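Local coordinates for protein Apc35852 (Geobacillus stearothermophilus, PDB 1U9C) that is of unknown function but belongs to the DJ-1/PfpI family, whose relatives include chaperones and cysteine proteases, at residues Thr151-Thr156 / Phe193-Gly198; Ala92-Gly97 / Ser211-Val216; Val114-Ala119 / Asn137-Asp142. One frame throughout, in Å; residues are numbered along the deposited sequence.

Interaction 1. Residues Thr151-Thr156 / Phe193-Gly198; sequences TVTSFT and FSVRDG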
loop_
_atom_site.group_PDB
_atom_site.type_symbol
_atom_site.label_atom_id
_atom_site.label_comp_id
_atom_site.label_asym_id
_atom_site.label_seq_id
_atom_site.Cartn_x
_atom_site.Cartn_y
_atom_site.Cartn_z
ATOM N N THR A 151 -1.980 16.025 0.155
ATOM C CA THR A 151 -2.952 15.600 1.145
ATOM C C THR A 151 -2.907 14.067 1.191
ATOM O O THR A 151 -3.160 13.416 0.185
ATOM C CB THR A 151 -4.363 16.054 0.774
ATOM O OG1 THR A 151 -4.418 17.493 0.793
ATOM C CG2 THR A 151 -5.380 15.614 1.843
ATOM N N VAL A 152 -2.630 13.507 2.356
ATOM C CA VAL A 152 -2.534 12.064 2.520
ATOM C C VAL A 152 -3.102 11.620 3.832
ATOM O O VAL A 152 -3.203 12.422 4.796
ATOM C CB VAL A 152 -1.121 11.557 2.449
ATOM C CG1 VAL A 152 -0.413 12.019 1.230
ATOM C CG2 VAL A 152 -0.322 11.891 3.712
ATOM N N THR A 153 -3.407 10.332 3.884
ATOM C CA THR A 153 -3.728 9.650 5.117
ATOM C C THR A 153 -2.935 8.377 5.248
ATOM O O THR A 153 -2.274 7.941 4.305
ATOM C CB THR A 153 -5.239 9.429 5.224
ATOM O OG1 THR A 153 -5.613 9.058 6.552
ATOM C CG2 THR A 153 -5.764 8.326 4.330
ATOM N N SER A 154 -3.010 7.778 6.431
ATOM C CA SER A 154 -2.373 6.495 6.721
ATOM C C SER A 154 -2.916 6.019 8.031
ATOM O O SER A 154 -3.617 6.745 8.716
ATOM C CB SER A 154 -0.853 6.563 6.823
ATOM O OG SER A 154 -0.392 7.258 8.001
ATOM N N PHE A 155 -2.439 4.854 8.470
ATOM C CA PHE A 155 -2.672 4.399 9.824
ATOM C C PHE A 155 -2.173 5.497 10.745
ATOM O O PHE A 155 -1.082 6.007 10.592
ATOM C CB PHE A 155 -1.868 3.157 10.085
ATOM C CG PHE A 155 -2.394 2.298 11.177
ATOM C CD1 PHE A 155 -3.530 1.566 11.001
ATOM C CD2 PHE A 155 -1.680 2.145 12.343
ATOM C CE1 PHE A 155 -3.960 0.718 11.982
ATOM C CE2 PHE A 155 -2.113 1.287 13.323
ATOM C CZ PHE A 155 -3.233 0.574 13.133
ATOM N N THR A 156 -3.009 5.880 11.683
ATOM C CA THR A 156 -2.688 7.038 12.501
ATOM C C THR A 156 -1.868 6.650 13.698
ATOM O O THR A 156 -1.889 5.503 14.142
ATOM C CB THR A 156 -3.969 7.755 12.972
ATOM O OG1 THR A 156 -4.775 6.873 13.765
ATOM C CG2 THR A 156 -4.834 8.230 11.817
ATOM N N PHE A 193 -11.948 5.859 5.646
ATOM C CA PHE A 193 -11.484 7.149 5.245
ATOM C C PHE A 193 -10.394 7.002 4.191
ATOM O O PHE A 193 -9.341 6.387 4.435
ATOM C CB PHE A 193 -10.924 7.946 6.431
ATOM C CG PHE A 193 -10.521 9.330 6.035
ATOM C CD1 PHE A 193 -11.495 10.301 5.771
ATOM C CD2 PHE A 193 -9.203 9.652 5.856
ATOM C CE1 PHE A 193 -11.119 11.557 5.363
ATOM C CE2 PHE A 193 -8.831 10.929 5.462
ATOM C CZ PHE A 193 -9.792 11.879 5.207
ATOM N N SER A 194 -10.621 7.571 3.017
ATOM C CA SER A 194 -9.574 7.644 2.023
ATOM C C SER A 194 -9.577 8.971 1.305
ATOM O O SER A 194 -10.572 9.728 1.324
ATOM C CB SER A 194 -9.681 6.528 0.987
ATOM O OG SER A 194 -10.953 6.591 0.359
ATOM N N VAL A 195 -8.443 9.290 0.698
ATOM C CA VAL A 195 -8.269 10.600 0.090
ATOM C C VAL A 195 -7.596 10.519 -1.232
ATOM O O VAL A 195 -6.756 9.685 -1.447
ATOM C CB VAL A 195 -7.534 11.546 0.992
ATOM C CG1 VAL A 195 -6.126 11.123 1.219
ATOM C CG2 VAL A 195 -7.625 12.960 0.433
ATOM N N ARG A 196 -8.035 11.356 -2.163
ATOM C CA ARG A 196 -7.363 11.584 -3.416
ATOM C C ARG A 196 -6.816 13.013 -3.476
ATOM O O ARG A 196 -7.569 13.975 -3.288
ATOM C CB ARG A 196 -8.320 11.339 -4.556
ATOM C CG ARG A 196 -7.762 11.707 -5.908
ATOM C CD ARG A 196 -8.585 11.311 -7.077
ATOM N NE ARG A 196 -7.937 11.628 -8.359
ATOM C CZ ARG A 196 -8.491 11.464 -9.533
ATOM N NH1 ARG A 196 -9.756 11.081 -9.660
ATOM N NH2 ARG A 196 -7.795 11.772 -10.612
ATOM N N ASP A 197 -5.535 13.107 -3.781
ATOM C CA ASP A 197 -4.911 14.385 -4.074
ATOM C C ASP A 197 -4.261 14.194 -5.429
ATOM O O ASP A 197 -3.130 13.712 -5.508
ATOM C CB ASP A 197 -3.865 14.774 -3.025
ATOM C CG ASP A 197 -3.254 16.166 -3.289
ATOM O OD1 ASP A 197 -3.452 16.727 -4.365
ATOM O OD2 ASP A 197 -2.513 16.735 -2.491
ATOM N N GLY A 198 -4.972 14.513 -6.490
ATOM C CA GLY A 198 -4.441 14.304 -7.828
ATOM C C GLY A 198 -4.225 12.849 -8.072
ATOM O O GLY A 198 -5.153 12.044 -7.918
#

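Interaction 2. Residues Ala92-Gly97 / Ser211-Val216; sequences AIFLPG and STAEKV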
loop_
_atom_site.group_PDB
_atom_site.type_symbol
_atom_site.label_atom_id
_atom_site.label_comp_id
_atom_site.label_asym_id
_atom_site.label_seq_id
_atom_site.Cartn_x
_atom_site.Cartn_y
_atom_site.Cartn_z
ATOM N N ALA A 92 -1.080 2.162 -12.697
ATOM C CA ALA A 92 -1.234 2.421 -11.263
ATOM C C ALA A 92 -0.380 1.439 -10.453
ATOM O O ALA A 92 -0.223 0.269 -10.894
ATOM C CB ALA A 92 -2.686 2.343 -10.775
ATOM N N ILE A 93 0.057 1.868 -9.279
ATOM C CA ILE A 93 0.667 0.940 -8.282
ATOM C C ILE A 93 -0.193 1.092 -7.051
ATOM O O ILE A 93 -0.649 2.181 -6.666
ATOM C CB ILE A 93 2.159 1.312 -8.039
ATOM C CG1 ILE A 93 2.781 0.284 -7.092
ATOM C CG2 ILE A 93 2.355 2.703 -7.501
ATOM C CD1 ILE A 93 4.313 0.509 -6.960
ATOM N N PHE A 94 -0.396 -0.069 -6.381
ATOM C CA PHE A 94 -1.193 -0.162 -5.168
ATOM C C PHE A 94 -0.416 -0.892 -4.077
ATOM O O PHE A 94 0.006 -2.012 -4.308
ATOM C CB PHE A 94 -2.495 -0.910 -5.506
ATOM C CG PHE A 94 -3.564 -0.764 -4.456
ATOM C CD1 PHE A 94 -4.593 0.149 -4.606
ATOM C CD2 PHE A 94 -3.517 -1.487 -3.256
ATOM C CE1 PHE A 94 -5.547 0.304 -3.623
ATOM C CE2 PHE A 94 -4.479 -1.304 -2.289
ATOM C CZ PHE A 94 -5.485 -0.397 -2.503
ATOM N N LEU A 95 -0.285 -0.255 -2.929
ATOM C CA LEU A 95 0.452 -0.796 -1.768
ATOM C C LEU A 95 -0.457 -1.101 -0.620
ATOM O O LEU A 95 -0.819 -0.213 0.145
ATOM C CB LEU A 95 1.513 0.237 -1.307
ATOM C CG LEU A 95 2.530 0.677 -2.346
ATOM C CD1 LEU A 95 3.527 1.656 -1.718
ATOM C CD2 LEU A 95 3.168 -0.371 -3.037
ATOM N N PRO A 96 -0.882 -2.360 -0.477
ATOM C CA PRO A 96 -1.557 -2.756 0.734
ATOM C C PRO A 96 -0.614 -2.639 1.926
ATOM O O PRO A 96 0.594 -2.545 1.819
ATOM C CB PRO A 96 -1.871 -4.230 0.459
ATOM C CG PRO A 96 -1.894 -4.353 -1.029
ATOM C CD PRO A 96 -0.737 -3.473 -1.406
ATOM N N GLY A 97 -1.229 -2.737 3.108
ATOM C CA GLY A 97 -0.521 -2.638 4.400
ATOM C C GLY A 97 -0.278 -3.918 5.155
ATOM O O GLY A 97 0.019 -4.971 4.582
ATOM N N SER A 211 -12.723 1.752 -0.609
ATOM C CA SER A 211 -12.850 3.116 -1.083
ATOM C C SER A 211 -11.575 3.579 -1.741
ATOM O O SER A 211 -11.601 4.299 -2.727
ATOM C CB SER A 211 -13.272 4.118 0.013
ATOM O OG SER A 211 -12.327 4.274 1.044
ATOM N N THR A 212 -10.447 3.101 -1.230
ATOM C CA THR A 212 -9.155 3.427 -1.832
ATOM C C THR A 212 -9.115 2.848 -3.220
ATOM O O THR A 212 -8.734 3.541 -4.189
ATOM C CB THR A 212 -7.978 2.892 -0.954
ATOM O OG1 THR A 212 -8.085 3.460 0.362
ATOM C CG2 THR A 212 -6.631 3.398 -1.467
ATOM N N ALA A 213 -9.460 1.587 -3.350
ATOM C CA ALA A 213 -9.496 0.951 -4.661
ATOM C C ALA A 213 -10.445 1.649 -5.623
ATOM O O ALA A 213 -10.148 1.790 -6.796
ATOM C CB ALA A 213 -9.844 -0.519 -4.549
ATOM N N GLU A 214 -11.593 2.109 -5.133
ATOM C CA GLU A 214 -12.550 2.763 -6.008
ATOM C C GLU A 214 -12.056 4.118 -6.486
ATOM O O GLU A 214 -12.380 4.581 -7.606
ATOM C CB GLU A 214 -13.926 2.858 -5.324
ATOM C CG GLU A 214 -14.567 1.504 -5.053
ATOM C CD GLU A 214 -14.942 0.713 -6.305
ATOM O OE1 GLU A 214 -14.905 1.286 -7.421
ATOM O OE2 GLU A 214 -15.311 -0.488 -6.182
ATOM N N LYS A 215 -11.259 4.799 -5.685
ATOM C CA LYS A 215 -10.598 6.004 -6.161
ATOM C C LYS A 215 -9.612 5.739 -7.296
ATOM O O LYS A 215 -9.493 6.532 -8.219
ATOM C CB LYS A 215 -9.905 6.794 -5.021
ATOM C CG LYS A 215 -10.876 7.577 -4.100
ATOM C CD LYS A 215 -10.192 8.173 -2.850
ATOM C CE LYS A 215 -11.120 9.099 -2.067
ATOM N NZ LYS A 215 -12.248 8.368 -1.383
ATOM N N VAL A 216 -8.884 4.614 -7.190
ATOM C CA VAL A 216 -7.972 4.194 -8.270
ATOM C C VAL A 216 -8.759 3.959 -9.522
ATOM O O VAL A 216 -8.388 4.421 -10.585
ATOM C CB VAL A 216 -7.125 2.995 -7.837
ATOM C CG1 VAL A 216 -6.312 2.463 -8.978
ATOM C CG2 VAL A 216 -6.241 3.400 -6.651
#

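Interaction 3. Residues Val114-Ala119 / Asn137-Asp142; sequences VLQQFA and NATYKD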
loop_
_atom_site.group_PDB
_atom_site.type_symbol
_atom_site.label_atom_id
_atom_site.label_comp_id
_atom_site.label_asym_id
_atom_site.label_seq_id
_atom_site.Cartn_x
_atom_site.Cartn_y
_atom_site.Cartn_z
ATOM N N VAL A 114 10.919 2.343 -8.162
ATOM C CA VAL A 114 9.627 2.182 -8.779
ATOM C C VAL A 114 8.707 3.333 -8.461
ATOM O O VAL A 114 8.124 3.903 -9.409
ATOM C CB VAL A 114 9.035 0.810 -8.382
ATOM C CG1 VAL A 114 7.629 0.726 -8.860
ATOM C CG2 VAL A 114 9.846 -0.319 -8.997
ATOM N N LEU A 115 8.546 3.747 -7.215
ATOM C CA LEU A 115 7.620 4.811 -6.856
ATOM C C LEU A 115 8.112 6.114 -7.500
ATOM O O LEU A 115 7.285 6.898 -7.958
ATOM C CB LEU A 115 7.528 4.964 -5.351
ATOM C CG LEU A 115 6.729 3.863 -4.668
ATOM C CD1 LEU A 115 6.984 3.854 -3.212
ATOM C CD2 LEU A 115 5.235 3.999 -4.956
ATOM N N GLN A 116 9.412 6.338 -7.532
ATOM C CA GLN A 116 9.928 7.545 -8.206
ATOM C C GLN A 116 9.497 7.607 -9.648
ATOM O O GLN A 116 9.051 8.681 -10.150
ATOM C CB GLN A 116 11.444 7.560 -8.120
ATOM C CG GLN A 116 12.135 8.720 -8.906
ATOM C CD GLN A 116 13.578 8.869 -8.585
ATOM O OE1 GLN A 116 14.456 8.672 -9.438
ATOM N NE2 GLN A 116 13.855 9.275 -7.369
ATOM N N GLN A 117 9.612 6.498 -10.364
ATOM C CA GLN A 117 9.219 6.516 -11.761
ATOM C C GLN A 117 7.731 6.714 -11.948
ATOM O O GLN A 117 7.276 7.456 -12.857
ATOM C CB GLN A 117 9.678 5.250 -12.456
ATOM C CG GLN A 117 11.136 5.154 -12.519
ATOM C CD GLN A 117 11.760 6.225 -13.422
ATOM O OE1 GLN A 117 11.351 6.338 -14.563
ATOM N NE2 GLN A 117 12.658 6.999 -12.896
ATOM N N PHE A 118 6.910 6.025 -11.149
ATOM C CA PHE A 118 5.476 6.278 -11.204
ATOM C C PHE A 118 5.151 7.747 -10.998
ATOM O O PHE A 118 4.313 8.311 -11.712
ATOM C CB PHE A 118 4.688 5.411 -10.194
ATOM C CG PHE A 118 4.342 4.018 -10.717
ATOM C CD1 PHE A 118 5.319 3.051 -10.780
ATOM C CD2 PHE A 118 3.088 3.679 -11.044
ATOM C CE1 PHE A 118 4.997 1.747 -11.185
ATOM C CE2 PHE A 118 2.770 2.379 -11.492
ATOM C CZ PHE A 118 3.744 1.436 -11.521
ATOM N N ALA A 119 5.791 8.373 -10.020
ATOM C CA ALA A 119 5.566 9.791 -9.692
ATOM C C ALA A 119 6.024 10.680 -10.869
ATOM O O ALA A 119 5.260 11.523 -11.402
ATOM C CB ALA A 119 6.256 10.155 -8.399
ATOM N N ASN A 137 10.520 7.525 2.187
ATOM C CA ASN A 137 11.832 7.896 1.654
ATOM C C ASN A 137 11.890 7.831 0.115
ATOM O O ASN A 137 12.984 7.765 -0.458
ATOM C CB ASN A 137 12.894 6.988 2.250
ATOM C CG ASN A 137 12.896 7.020 3.770
ATOM O OD1 ASN A 137 12.921 8.097 4.368
ATOM N ND2 ASN A 137 12.976 5.851 4.410
ATOM N N ALA A 138 10.726 7.944 -0.528
ATOM C CA ALA A 138 10.598 7.967 -1.992
ATOM C C ALA A 138 10.517 9.425 -2.482
ATOM O O ALA A 138 9.954 10.285 -1.797
ATOM C CB ALA A 138 9.379 7.227 -2.455
ATOM N N THR A 139 11.156 9.694 -3.613
ATOM C CA THR A 139 11.336 11.078 -4.086
ATOM C C THR A 139 11.245 11.124 -5.575
ATOM O O THR A 139 11.390 10.130 -6.268
ATOM C CB THR A 139 12.721 11.672 -3.707
ATOM O OG1 THR A 139 13.761 10.946 -4.377
ATOM C CG2 THR A 139 13.083 11.564 -2.197
ATOM N N TYR A 140 11.003 12.333 -6.087
ATOM C CA TYR A 140 11.190 12.627 -7.506
ATOM C C TYR A 140 12.689 12.586 -7.784
ATOM O O TYR A 140 13.501 12.557 -6.859
ATOM C CB TYR A 140 10.636 14.022 -7.855
ATOM C CG TYR A 140 9.140 14.067 -7.851
ATOM C CD1 TYR A 140 8.445 13.697 -8.973
ATOM C CD2 TYR A 140 8.421 14.473 -6.723
ATOM C CE1 TYR A 140 7.050 13.695 -8.985
ATOM C CE2 TYR A 140 7.043 14.481 -6.721
ATOM C CZ TYR A 140 6.365 14.086 -7.842
ATOM O OH TYR A 140 5.011 14.122 -7.847
ATOM N N LYS A 141 13.066 12.570 -9.059
ATOM C CA LYS A 141 14.491 12.539 -9.449
ATOM C C LYS A 141 15.303 13.643 -8.792
ATOM O O LYS A 141 16.475 13.440 -8.429
ATOM C CB LYS A 141 14.639 12.689 -10.965
ATOM C CG LYS A 141 14.840 11.381 -11.737
ATOM C CD LYS A 141 16.326 11.183 -12.140
ATOM C CE LYS A 141 17.096 10.440 -11.048
ATOM N NZ LYS A 141 18.301 9.706 -11.551
ATOM N N ASP A 142 14.674 14.799 -8.627
ATOM C CA ASP A 142 15.350 15.965 -8.051
ATOM C C ASP A 142 15.449 15.953 -6.508
ATOM O O ASP A 142 15.948 16.909 -5.916
ATOM C CB ASP A 142 14.710 17.262 -8.571
ATOM C CG ASP A 142 13.346 17.568 -7.954
ATOM O OD1 ASP A 142 12.803 16.750 -7.189
ATOM O OD2 ASP A 142 12.725 18.623 -8.211
#

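Interaction 1. Residues Thr151-Thr156 / Phe193-Gly198
The backbone N of Thr151 donates to OD2 of Asp197 over 2.8 Å. With an N-H...O angle of 167° the bond is nearly straight, and it enters on the anti lone pair of the carboxylate, the one directed away from OD1. CG of Asp197 stands anti to its own backbone N (chi1 -177°), which carries the carboxylate across to the start of strand 151-152; this is the one hydrogen bond between the two segments.

Beyond this bond the contact is van der Waals packing. CG2 of Thr151 meets CG2 of Val195 at 3.8 Å, the two side chains crossing at about a right angle. The other methyl of Val195, CG1, is directed at the neighbouring backbone and comes within 3.9 Å of Thr153 N. Further along, Thr153 approaches Phe193 at the ring edge: its CB lies in the ring plane and OG1 comes to 3.7 Å from CD2.

Polar partners beyond the segments fix Thr153 in this position. Its OG1 hydrogen-bonds to Val185 O, so the hydroxyl is satisfied while it borders the ring, and its backbone N is bonded to Thr202 OG1.

The two segments run roughly antiparallel, yet they share no backbone ladder. Strand 151-152 pairs with strand 183-184 in a small parallel sheet, whereas strand 194-197 is the outermost strand of the main mixed sheet and pairs with strand 200-203. The contact therefore joins the small sheet to that edge, and Thr156, at the end of segment 151-156, is the N-cap of helix 157-163.

Interaction 2. Residues Ala92-Gly97 / Ser211-Val216
Thr212 and Phe94 meet through the threonine methyl, whose CG2 lies 3.9 Å from CE1 of the ring and only slightly farther from CZ. The methyl approaches the aromatic group obliquely. Having CG2 anti to the backbone N of Thr212 (chi1 -58° for OG1) directs carbon at the strand and leaves OG1 beside the backbone, where it hydrogen-bonds to Ser208 O, just ahead of the helix.

Ala213 follows with a small surface. Its backbone N lies near the plane of the Phe94 ring, at the edge, 4.1 Å from CE1, while its CB is a looser neighbour of the same carbon. Glu214 and Lys215 turn to other sides of the helix, and the next residue to meet the strand is Val216, one turn after Thr212. The backbone bond from Val216 N to Thr212 O, 3.2 Å long, links these two contact positions.

Val216 divides its methyls between two residues of the strand. CG2 sits at the edge of the Phe94 ring, 4.2 Å from CD1, and CG1 touches CB of Ala92 at 4.0 Å. Ala92 and Phe94 are two positions apart and so project from the same face of the sheet, and the small alanine lets the valine come in beside the larger ring.

Helix and strand axes run almost exactly antiparallel (173°), 10.6 Å apart, in the layered alpha/beta packing of the DJ-1/PfpI fold. Strand 92-95 lies between strands 7-12 and 124-127; helix 28-40 shares this face, with Pro34 against Phe94 and Phe38 against Val216, while Ile93 packs on helix 109-120 across the sheet.

Interaction 3. Residues Val114-Ala119 / Asn137-Asp142
Thr139 O receives the side-chain NE2 of Gln116 at 2.8 Å, in a hydrogen bond with an N-H...O angle of 150°. The acceptor lies close to the amide plane of Gln116, but the donor stands well above the carbonyl plane, 55° out of it. Gln116 reaches the loop with an extended chain, CG anti to the backbone N (chi1 175°), and its CB and CG also pass close to the same oxygen, CG at 3.1 Å from Thr139 O.

The other end of the amide, OE1, rests against the aliphatic part of Lys141, 3.6 Å from CE, the two chains crossing at a slant. Tyr140 O is engaged by Thr139 OG1 at 3.0 Å, a bond within the loop that probably steadies the Thr139 side chain. Two apolar contacts accompany the amide: Ala119 CB packs obliquely on the Tyr140 ring, 3.7 Å from CE1, and Leu115 CB meets Ala138 CB at 4.1 Å. Lys141 N donates to OE1 of Glu120.

With an alanine in place of Gln116, Thr139 O would probably lose its side-chain donor and the Lys141 chain the amide oxygen it rests against.

Since segment 137-142 has no regular secondary structure, its hold on helix 109-120 combines the Gln116 amide bond and the Glu120 bond to Lys141 N with apolar packing; the small side chains of Ala119 and Ala138 are consistent with the close approach, and no salt bridge joins the two segments.

How the interactions relate
From the N terminus, strand 92-95 opens interaction 2, which closes only when helix 209-221 packs against it. Within that long loop two shorter ones follow in series without crossing: interaction 3 ties helix 109-120 to the loop after strand 124-127, and interaction 1 then joins 151-156 to 193-198. Interactions 1 and 2 touch directly, Ser194 OG lying 2.8 Å from Ser211 OG in a probable hydrogen bond. Interactions 2 and 3 meet across the sheet, where Phe118 lies against the backbone of Ala92 and Ile93. Interactions 1 and 3 stay about 8 Å apart at their nearest atoms. Together they link both helical layers, the main sheet and its outer edge.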